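Local atomic coordinates of putative molybdenum cofactor biosynthesis protein D2 (MoaD2) / thiamine S (Mycobacterium smegmatis, PDB entry 6JC0), a protein that probably serves, as a MoaD/ThiS-family protein of ubiquitin-like fold, as a small sulfur carrier in molybdenum cofactor biosynthesis. Residues T10-A15 with I23-L28. Sequence-based numbering, arbitrary orientation.
Sequences TVRYFA and IETESL
Val11 and Glu26 form the hydrogen-bonded pair at the middle of an antiparallel ladder between strands 10-13 and 25-28, whose axes approach to 4.7 Å at 158°. Val11 N donates a nearly straight hydrogen bond to Glu26 O (2.8 Å), and Glu26 N returns one to Val11 O at 3.0 Å. Thr10-Ser27 and Arg12-Thr25 are the flanking non-hydrogen-bonded pairs, and Tyr13 N to Glu24 O (2.8 Å) adds a backbone bond nearest the connection. Val11 O is gripped twice, since Thr25 OG1 also donates to it (2.8 Å) from above the carbonyl plane. A chi1 of -166° swings this hydroxyl away from Thr25 N, and the same OG1 touches Thr10 CG2. On the other face, Tyr13 OH donates to Glu26 OE2 (2.6 Å) on its anti side, somewhat out of the carboxylate plane, which is turned 44° from the ring; Arg46 forms a salt bridge with the same oxygen, probably stabilising its negative charge. Tyrosine suits this buried place: Val11 CG1 lies against one ring face, offset toward the rim, Ile23 CG1 approaches CE2 at 4.1 Å, and the hydroxyl reaches the carboxylate. These are the first two strands of the ubiquitin-like (beta-grasp) fold, connected through helix 16-21. Long Arg12, on the Thr10 and Thr25 face, reaches salt bridges with Asp80 and Glu63; strand 77-82 runs parallel to strand 6-13 on its other side, and Leu43 of helix 36-44 covers apolar, branched Val11 and Tyr13.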
# COMPACT_ATOMS: atom_id res chain seq x y z
N THR B 10 12.48 4.01 -42.39
CA THR B 10 13.17 4.63 -41.27
C THR B 10 13.18 3.67 -40.09
O THR B 10 12.14 3.13 -39.71
CB THR B 10 12.51 5.97 -40.86
OG1 THR B 10 12.48 6.85 -41.99
CG2 THR B 10 13.29 6.64 -39.73
N VAL B 11 14.36 3.43 -39.52
CA VAL B 11 14.47 2.56 -38.36
C VAL B 11 14.83 3.38 -37.13
O VAL B 11 15.80 4.13 -37.15
CB VAL B 11 15.53 1.45 -38.56
CG1 VAL B 11 15.66 0.60 -37.30
CG2 VAL B 11 15.18 0.59 -39.76
N ARG B 12 14.04 3.25 -36.08
CA ARG B 12 14.35 3.90 -34.81
C ARG B 12 14.74 2.85 -33.78
O ARG B 12 13.97 1.94 -33.49
CB ARG B 12 13.16 4.72 -34.30
CG ARG B 12 12.73 5.85 -35.24
CD ARG B 12 11.76 6.81 -34.58
NE ARG B 12 10.50 6.16 -34.20
CZ ARG B 12 9.52 6.75 -33.52
NH1 ARG B 12 9.65 8.01 -33.13
NH2 ARG B 12 8.42 6.08 -33.22
N TYR B 13 15.96 2.97 -33.25
CA TYR B 13 16.45 2.06 -32.22
C TYR B 13 16.19 2.63 -30.83
O TYR B 13 16.33 3.83 -30.61
CB TYR B 13 17.95 1.81 -32.40
CG TYR B 13 18.34 1.17 -33.71
CD1 TYR B 13 18.26 -0.20 -33.89
CD2 TYR B 13 18.79 1.95 -34.78
CE1 TYR B 13 18.61 -0.79 -35.09
CE2 TYR B 13 19.14 1.37 -35.98
CZ TYR B 13 19.05 -0.00 -36.13
OH TYR B 13 19.40 -0.58 -37.33
N PHE B 14 15.84 1.76 -29.89
CA PHE B 14 15.61 2.21 -28.52
C PHE B 14 16.43 1.44 -27.50
O PHE B 14 16.72 0.25 -27.68
CB PHE B 14 14.12 2.11 -28.18
CG PHE B 14 13.28 3.12 -28.89
CD1 PHE B 14 12.75 2.84 -30.14
CD2 PHE B 14 13.06 4.36 -28.33
CE1 PHE B 14 12.00 3.78 -30.81
CE2 PHE B 14 12.31 5.31 -29.00
CZ PHE B 14 11.78 5.01 -30.23
N ALA B 15 16.82 2.15 -26.44
CA ALA B 15 17.54 1.59 -25.30
C ALA B 15 18.72 0.73 -25.72
O ALA B 15 19.64 1.20 -26.38
CB ALA B 15 16.59 0.80 -24.42
N ILE B 23 23.69 4.11 -32.96
CA ILE B 23 22.87 5.21 -33.46
C ILE B 23 21.44 5.09 -32.96
O ILE B 23 21.02 4.02 -32.51
CB ILE B 23 22.86 5.25 -35.00
CG1 ILE B 23 22.37 3.92 -35.57
CG2 ILE B 23 24.24 5.61 -35.55
CD1 ILE B 23 22.24 3.90 -37.08
N GLU B 24 20.69 6.18 -33.04
CA GLU B 24 19.31 6.19 -32.61
C GLU B 24 18.37 5.91 -33.77
O GLU B 24 17.26 5.40 -33.58
CB GLU B 24 18.96 7.53 -31.96
CG GLU B 24 19.83 7.87 -30.77
CD GLU B 24 19.53 9.24 -30.20
OE1 GLU B 24 18.38 9.46 -29.77
OE2 GLU B 24 20.45 10.09 -30.18
N THR B 25 18.82 6.25 -34.97
CA THR B 25 17.99 6.09 -36.15
C THR B 25 18.84 5.95 -37.41
O THR B 25 20.00 6.35 -37.44
CB THR B 25 17.03 7.29 -36.33
OG1 THR B 25 16.02 6.96 -37.30
CG2 THR B 25 17.79 8.53 -36.78
N GLU B 26 18.26 5.34 -38.44
CA GLU B 26 18.86 5.34 -39.76
C GLU B 26 17.77 5.18 -40.80
O GLU B 26 16.67 4.70 -40.49
CB GLU B 26 19.91 4.23 -39.91
CG GLU B 26 19.37 2.82 -39.75
CD GLU B 26 20.42 1.76 -40.00
OE1 GLU B 26 21.03 1.76 -41.09
OE2 GLU B 26 20.64 0.92 -39.10
N SER B 27 18.06 5.59 -42.03
CA SER B 27 17.14 5.42 -43.14
C SER B 27 17.72 4.36 -44.08
O SER B 27 18.93 4.31 -44.30
CB SER B 27 16.91 6.74 -43.87
OG SER B 27 15.85 6.61 -44.81
N LEU B 28 16.85 3.53 -44.63
CA LEU B 28 17.30 2.35 -45.35
C LEU B 28 16.48 2.05 -46.59
O LEU B 28 15.25 2.12 -46.56
CB LEU B 28 17.27 1.14 -44.42
CG LEU B 28 18.46 0.20 -44.52
CD1 LEU B 28 19.71 0.92 -44.05
CD2 LEU B 28 18.21 -1.06 -43.70